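Local coordinates for protein aminotransferase, class I and II (Erwinia tasmaniensis, PDB 5Z0Q) that binds pyridoxal-5'-phosphate in an assembly of two chains and belongs to the class I and II aminotransferases, a family of PLP-dependent proteins, at residues D209-E213 against P322-F326; F13-I17 against C369-L373. All coordinates share one frame; numbering follows the deposited sequence.

Interaction 1: D209-E213 against P322-F326; sequences DLVLE and PEASF
The backbones of Val211 and Ala324 are paired in a single antiparallel beta bridge, a non-hydrogen-bonded pair whose CA atoms are 4.6 Å apart; it joins the loop after strand 200-204 to the loop between strands 318-319 and 329-331 in this aminotransferase fold. Of the two flanking bonds, Leu212 N to Glu323 O (3.1 Å) is nearly straight, 170° at the hydrogen, while Ser325 N to Leu210 O (3.2 Å) is weak and bent.

On the packed side two leucines lie against the Ser325 backbone and hydroxyl and the Phe326 ring: Leu212 brings its CG and CD1 to Ser325 OG, and Leu210 sets CB and CD1 on Ser325 O. Helix 290-313 backs this layer through Leu297 and Leu300.

The looser side belongs to Val211, which turns away, and to Glu213, which is partly exposed. The carboxylate planes of Glu213 and Glu323 are 38° apart, with OE1 of Glu213 5.0 Å from OE2 of Glu323. Arg150, Arg183 and Val181 N bind the Glu323 carboxylate, which probably offsets the like charge.

A cis peptide precedes Phe326, whose side chain lies about 7 Å from the PLP; Leu210 CD1 meets its ring obliquely, 3.7 Å from Phe326 CD2.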
loop_
_atom_site.group_PDB
_atom_site.type_symbol
_atom_site.label_atom_id
_atom_site.label_comp_id
_atom_site.label_asym_id
_atom_site.label_seq_id
_atom_site.Cartn_x
_atom_site.Cartn_y
_atom_site.Cartn_z
ATOM N N ASP A 209 -15.702 -15.712 4.865
ATOM C CA ASP A 209 -16.758 -15.858 3.872
ATOM C C ASP A 209 -16.760 -17.221 3.193
ATOM O O ASP A 209 -17.697 -17.517 2.443
ATOM C CB ASP A 209 -16.639 -14.769 2.798
ATOM C CG ASP A 209 -16.917 -13.379 3.336
ATOM O OD1 ASP A 209 -17.701 -13.259 4.301
ATOM O OD2 ASP A 209 -16.356 -12.406 2.789
ATOM N N LEU A 210 -15.747 -18.053 3.433
ATOM C CA LEU A 210 -15.590 -19.323 2.732
ATOM C C LEU A 210 -15.919 -20.524 3.615
ATOM O O LEU A 210 -15.308 -21.586 3.480
ATOM C CB LEU A 210 -14.172 -19.444 2.172
ATOM C CG LEU A 210 -13.785 -18.401 1.123
ATOM C CD1 LEU A 210 -12.350 -18.602 0.662
ATOM C CD2 LEU A 210 -14.745 -18.452 -0.059
ATOM N N VAL A 211 -16.887 -20.376 4.514
ATOM C CA VAL A 211 -17.314 -21.482 5.365
ATOM C C VAL A 211 -18.210 -22.406 4.550
ATOM O O VAL A 211 -19.230 -21.976 4.001
ATOM C CB VAL A 211 -18.039 -20.969 6.616
ATOM C CG1 VAL A 211 -18.521 -22.135 7.466
ATOM C CG2 VAL A 211 -17.124 -20.056 7.419
ATOM N N LEU A 212 -17.831 -23.683 4.470
ATOM C CA LEU A 212 -18.579 -24.661 3.692
ATOM C C LEU A 212 -19.455 -25.573 4.538
ATOM O O LEU A 212 -20.418 -26.140 4.011
ATOM C CB LEU A 212 -17.626 -25.537 2.871
ATOM C CG LEU A 212 -16.578 -24.861 1.989
ATOM C CD1 LEU A 212 -15.741 -25.922 1.294
ATOM C CD2 LEU A 212 -17.229 -23.934 0.977
ATOM N N GLU A 213 -19.144 -25.733 5.817
ATOM C CA GLU A 213 -19.863 -26.695 6.641
ATOM C C GLU A 213 -21.263 -26.177 6.949
ATOM O O GLU A 213 -21.409 -25.041 7.415
ATOM C CB GLU A 213 -19.092 -26.962 7.933
ATOM C CG GLU A 213 -19.236 -28.382 8.459
ATOM C CD GLU A 213 -18.572 -29.413 7.559
ATOM O OE1 GLU A 213 -17.720 -29.027 6.730
ATOM O OE2 GLU A 213 -18.901 -30.612 7.680
ATOM N N PRO A 322 -11.152 -29.786 4.722
ATOM C CA PRO A 322 -11.170 -28.424 5.272
ATOM C C PRO A 322 -12.593 -27.909 5.418
ATOM O O PRO A 322 -13.382 -27.942 4.471
ATOM C CB PRO A 322 -10.379 -27.614 4.238
ATOM C CG PRO A 322 -10.555 -28.372 2.960
ATOM C CD PRO A 322 -10.621 -29.826 3.348
ATOM N N GLU A 323 -12.920 -27.435 6.619
ATOM C CA GLU A 323 -14.212 -26.805 6.838
ATOM C C GLU A 323 -14.327 -25.455 6.142
ATOM O O GLU A 323 -15.440 -24.927 6.033
ATOM C CB GLU A 323 -14.466 -26.648 8.339
ATOM C CG GLU A 323 -14.572 -27.971 9.086
ATOM C CD GLU A 323 -14.797 -27.792 10.576
ATOM O OE1 GLU A 323 -14.284 -26.807 11.149
ATOM O OE2 GLU A 323 -15.495 -28.637 11.176
ATOM N N ALA A 324 -13.218 -24.896 5.662
ATOM C CA ALA A 324 -13.222 -23.611 4.974
ATOM C C ALA A 324 -12.321 -23.696 3.751
ATOM O O ALA A 324 -11.126 -23.982 3.875
ATOM C CB ALA A 324 -12.762 -22.483 5.901
ATOM N N SER A 325 -12.903 -23.447 2.580
ATOM C CA SER A 325 -12.167 -23.416 1.326
ATOM C C SER A 325 -11.069 -22.350 1.376
ATOM O O SER A 325 -11.133 -21.398 2.160
ATOM C CB SER A 325 -13.142 -23.152 0.175
ATOM O OG SER A 325 -13.591 -24.371 -0.389
ATOM N N PHE A 326 -10.049 -22.504 0.524
ATOM C CA PHE A 326 -9.971 -23.529 -0.520
ATOM C C PHE A 326 -8.669 -24.322 -0.473
ATOM O O PHE A 326 -8.097 -24.663 -1.510
ATOM C CB PHE A 326 -10.135 -22.877 -1.897
ATOM C CG PHE A 326 -9.443 -21.548 -2.026
ATOM C CD1 PHE A 326 -8.110 -21.479 -2.395
ATOM C CD2 PHE A 326 -10.126 -20.368 -1.772
ATOM C CE1 PHE A 326 -7.468 -20.258 -2.511
ATOM C CE2 PHE A 326 -9.491 -19.145 -1.884
ATOM C CZ PHE A 326 -8.160 -19.089 -2.255
#

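Interaction 2: F13-I17 against C369-L373; sequences FDQRI and CPRQL
The Gln15 amide meets the Arg371 guanidinium at the guanidinium's edge, near its plane, and the two flat groups stand steeply to each other, 75° apart. Gln15 NE2 lies 3.3 Å from Arg371 NH1; as modelled these are two donors, so the approach is a contact and not a hydrogen bond. The guanidinium also makes a cation-pi interaction with Tyr299 of helix 290-313. Arg371 reaches this place with CG anti to its own N (chi1 -173°) and a bend at chi3, whereas Gln15 runs extended beyond CG.

Pro370 CB is directed to the N-terminal loop, and the ring takes its neighbours on CB and CG. CG is 3.6 Å from Arg16 O and 3.7 Å from Ile17 CG1, and CB has Asp14 O nearby at 3.8 Å. Residues Phe13 to Arg16 form a type I beta turn, and Pro370 is the N-cap of the C-terminal helix 371-385. The contact thus sets a turn near the start of the modelled chain against the first turn of its last helix, at the surface of the aminotransferase fold. Tyr299 OH is hydrogen-bonded to Arg371 N in that first turn.

Farther out, Ile17 and Gln372 cross at about a right angle. The extended Gln372 chain carries its amide to the end of the isoleucine, where Ile17 CD1 lies 3.4 Å from Gln372 OE1.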
loop_
_atom_site.group_PDB
_atom_site.type_symbol
_atom_site.label_atom_id
_atom_site.label_comp_id
_atom_site.label_asym_id
_atom_site.label_seq_id
_atom_site.Cartn_x
_atom_site.Cartn_y
_atom_site.Cartn_z
ATOM N N PHE A 13 -20.208 -19.351 -14.253
ATOM C CA PHE A 13 -19.550 -20.494 -14.893
ATOM C C PHE A 13 -18.116 -20.568 -14.362
ATOM O O PHE A 13 -17.173 -20.061 -14.973
ATOM C CB PHE A 13 -19.588 -20.371 -16.415
ATOM C CG PHE A 13 -19.144 -21.610 -17.140
ATOM C CD1 PHE A 13 -20.033 -22.649 -17.370
ATOM C CD2 PHE A 13 -17.843 -21.733 -17.601
ATOM C CE1 PHE A 13 -19.630 -23.790 -18.043
ATOM C CE2 PHE A 13 -17.434 -22.871 -18.274
ATOM C CZ PHE A 13 -18.330 -23.901 -18.494
ATOM N N ASP A 14 -17.956 -21.216 -13.210
ATOM C CA ASP A 14 -16.647 -21.368 -12.585
ATOM C C ASP A 14 -15.775 -22.409 -13.276
ATOM O O ASP A 14 -14.623 -22.595 -12.868
ATOM C CB ASP A 14 -16.815 -21.724 -11.105
ATOM C CG ASP A 14 -17.216 -20.528 -10.257
ATOM O OD1 ASP A 14 -16.373 -19.626 -10.066
ATOM O OD2 ASP A 14 -18.375 -20.480 -9.792
ATOM N N GLN A 15 -16.285 -23.087 -14.303
ATOM C CA GLN A 15 -15.500 -24.046 -15.071
ATOM C C GLN A 15 -14.674 -23.389 -16.169
ATOM O O GLN A 15 -14.057 -24.099 -16.969
ATOM C CB GLN A 15 -16.415 -25.111 -15.681
ATOM C CG GLN A 15 -17.025 -26.060 -14.664
ATOM C CD GLN A 15 -17.891 -27.126 -15.305
ATOM O OE1 GLN A 15 -18.260 -27.022 -16.475
ATOM N NE2 GLN A 15 -18.218 -28.160 -14.539
ATOM N N ARG A 16 -14.650 -22.059 -16.226
ATOM C CA ARG A 16 -13.879 -21.366 -17.247
ATOM C C ARG A 16 -12.387 -21.475 -16.958
ATOM O O ARG A 16 -11.954 -21.393 -15.805
ATOM C CB ARG A 16 -14.299 -19.896 -17.322
ATOM C CG ARG A 16 -13.639 -19.090 -18.439
ATOM C CD ARG A 16 -14.106 -19.547 -19.817
ATOM N NE ARG A 16 -13.389 -20.733 -20.280
ATOM C CZ ARG A 16 -13.871 -21.598 -21.166
ATOM N NH1 ARG A 16 -13.148 -22.651 -21.526
ATOM N NH2 ARG A 16 -15.077 -21.417 -21.685
ATOM N N ILE A 17 -11.599 -21.664 -18.015
ATOM C CA ILE A 17 -10.147 -21.766 -17.917
ATOM C C ILE A 17 -9.539 -20.535 -18.573
ATOM O O ILE A 17 -9.787 -20.265 -19.755
ATOM C CB ILE A 17 -9.619 -23.054 -18.568
ATOM C CG1 ILE A 17 -10.038 -24.279 -17.751
ATOM C CG2 ILE A 17 -8.103 -22.998 -18.710
ATOM C CD1 ILE A 17 -9.372 -25.568 -18.190
ATOM N N CYS A 369 -9.823 -23.680 -8.389
ATOM C CA CYS A 369 -9.550 -23.702 -9.817
ATOM C C CYS A 369 -10.681 -24.454 -10.504
ATOM O O CYS A 369 -11.465 -25.138 -9.836
ATOM C CB CYS A 369 -8.195 -24.368 -10.108
ATOM S SG CYS A 369 -8.050 -26.044 -9.460
ATOM N N PRO A 370 -10.807 -24.334 -11.828
ATOM C CA PRO A 370 -11.820 -25.126 -12.535
ATOM C C PRO A 370 -11.594 -26.617 -12.331
ATOM O O PRO A 370 -10.461 -27.085 -12.202
ATOM C CB PRO A 370 -11.636 -24.720 -14.003
ATOM C CG PRO A 370 -10.288 -24.076 -14.067
ATOM C CD PRO A 370 -10.108 -23.415 -12.741
ATOM N N ARG A 371 -12.703 -27.361 -12.299
ATOM C CA ARG A 371 -12.644 -28.779 -11.960
ATOM C C ARG A 371 -11.809 -29.571 -12.957
ATOM O O ARG A 371 -11.203 -30.586 -12.592
ATOM C CB ARG A 371 -14.062 -29.347 -11.873
ATOM C CG ARG A 371 -14.138 -30.771 -11.352
ATOM C CD ARG A 371 -15.577 -31.188 -11.086
ATOM N NE ARG A 371 -16.211 -30.351 -10.070
ATOM C CZ ARG A 371 -17.201 -29.499 -10.314
ATOM N NH1 ARG A 371 -17.684 -29.375 -11.544
ATOM N NH2 ARG A 371 -17.716 -28.775 -9.329
ATOM N N GLN A 372 -11.757 -29.127 -14.215
ATOM C CA GLN A 372 -10.936 -29.818 -15.204
ATOM C C GLN A 372 -9.461 -29.776 -14.822
ATOM O O GLN A 372 -8.727 -30.749 -15.032
ATOM C CB GLN A 372 -11.152 -29.206 -16.587
ATOM C CG GLN A 372 -10.464 -29.957 -17.713
ATOM C CD GLN A 372 -10.554 -29.229 -19.040
ATOM O OE1 GLN A 372 -9.567 -28.674 -19.522
ATOM N NE2 GLN A 372 -11.739 -29.231 -19.638
ATOM N N LEU A 373 -9.009 -28.656 -14.251
ATOM C CA LEU A 373 -7.624 -28.565 -13.803
ATOM C C LEU A 373 -7.391 -29.377 -12.535
ATOM O O LEU A 373 -6.280 -29.870 -12.311
ATOM C CB LEU A 373 -7.237 -27.102 -13.584
ATOM C CG LEU A 373 -5.778 -26.826 -13.211
ATOM C CD1 LEU A 373 -4.836 -27.399 -14.262
ATOM C CD2 LEU A 373 -5.540 -25.334 -13.029
#

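How the interactions relate
Interaction 1 is a buried contact and interaction 2 a surface one; their centres are 18 Å apart and their nearest atoms about 7 Å, without touching. Helix 290-313 is common ground: Leu293, Leu297, Leu300 and Arg304 meet interaction 1, while Tyr299, Ala302, Asn303 and Met306 meet interaction 2. The chemistry differs with depth. In the interior, 209-213 and 322-326 are tied by backbone hydrogen bonds and apolar side chains. At the periphery, 13-17 and 369-373 share no hydrogen bond and rely on a proline ring, aliphatic groups and exposed polar ends. Along the sequence, both segments of interaction 1 fall between those of interaction 2.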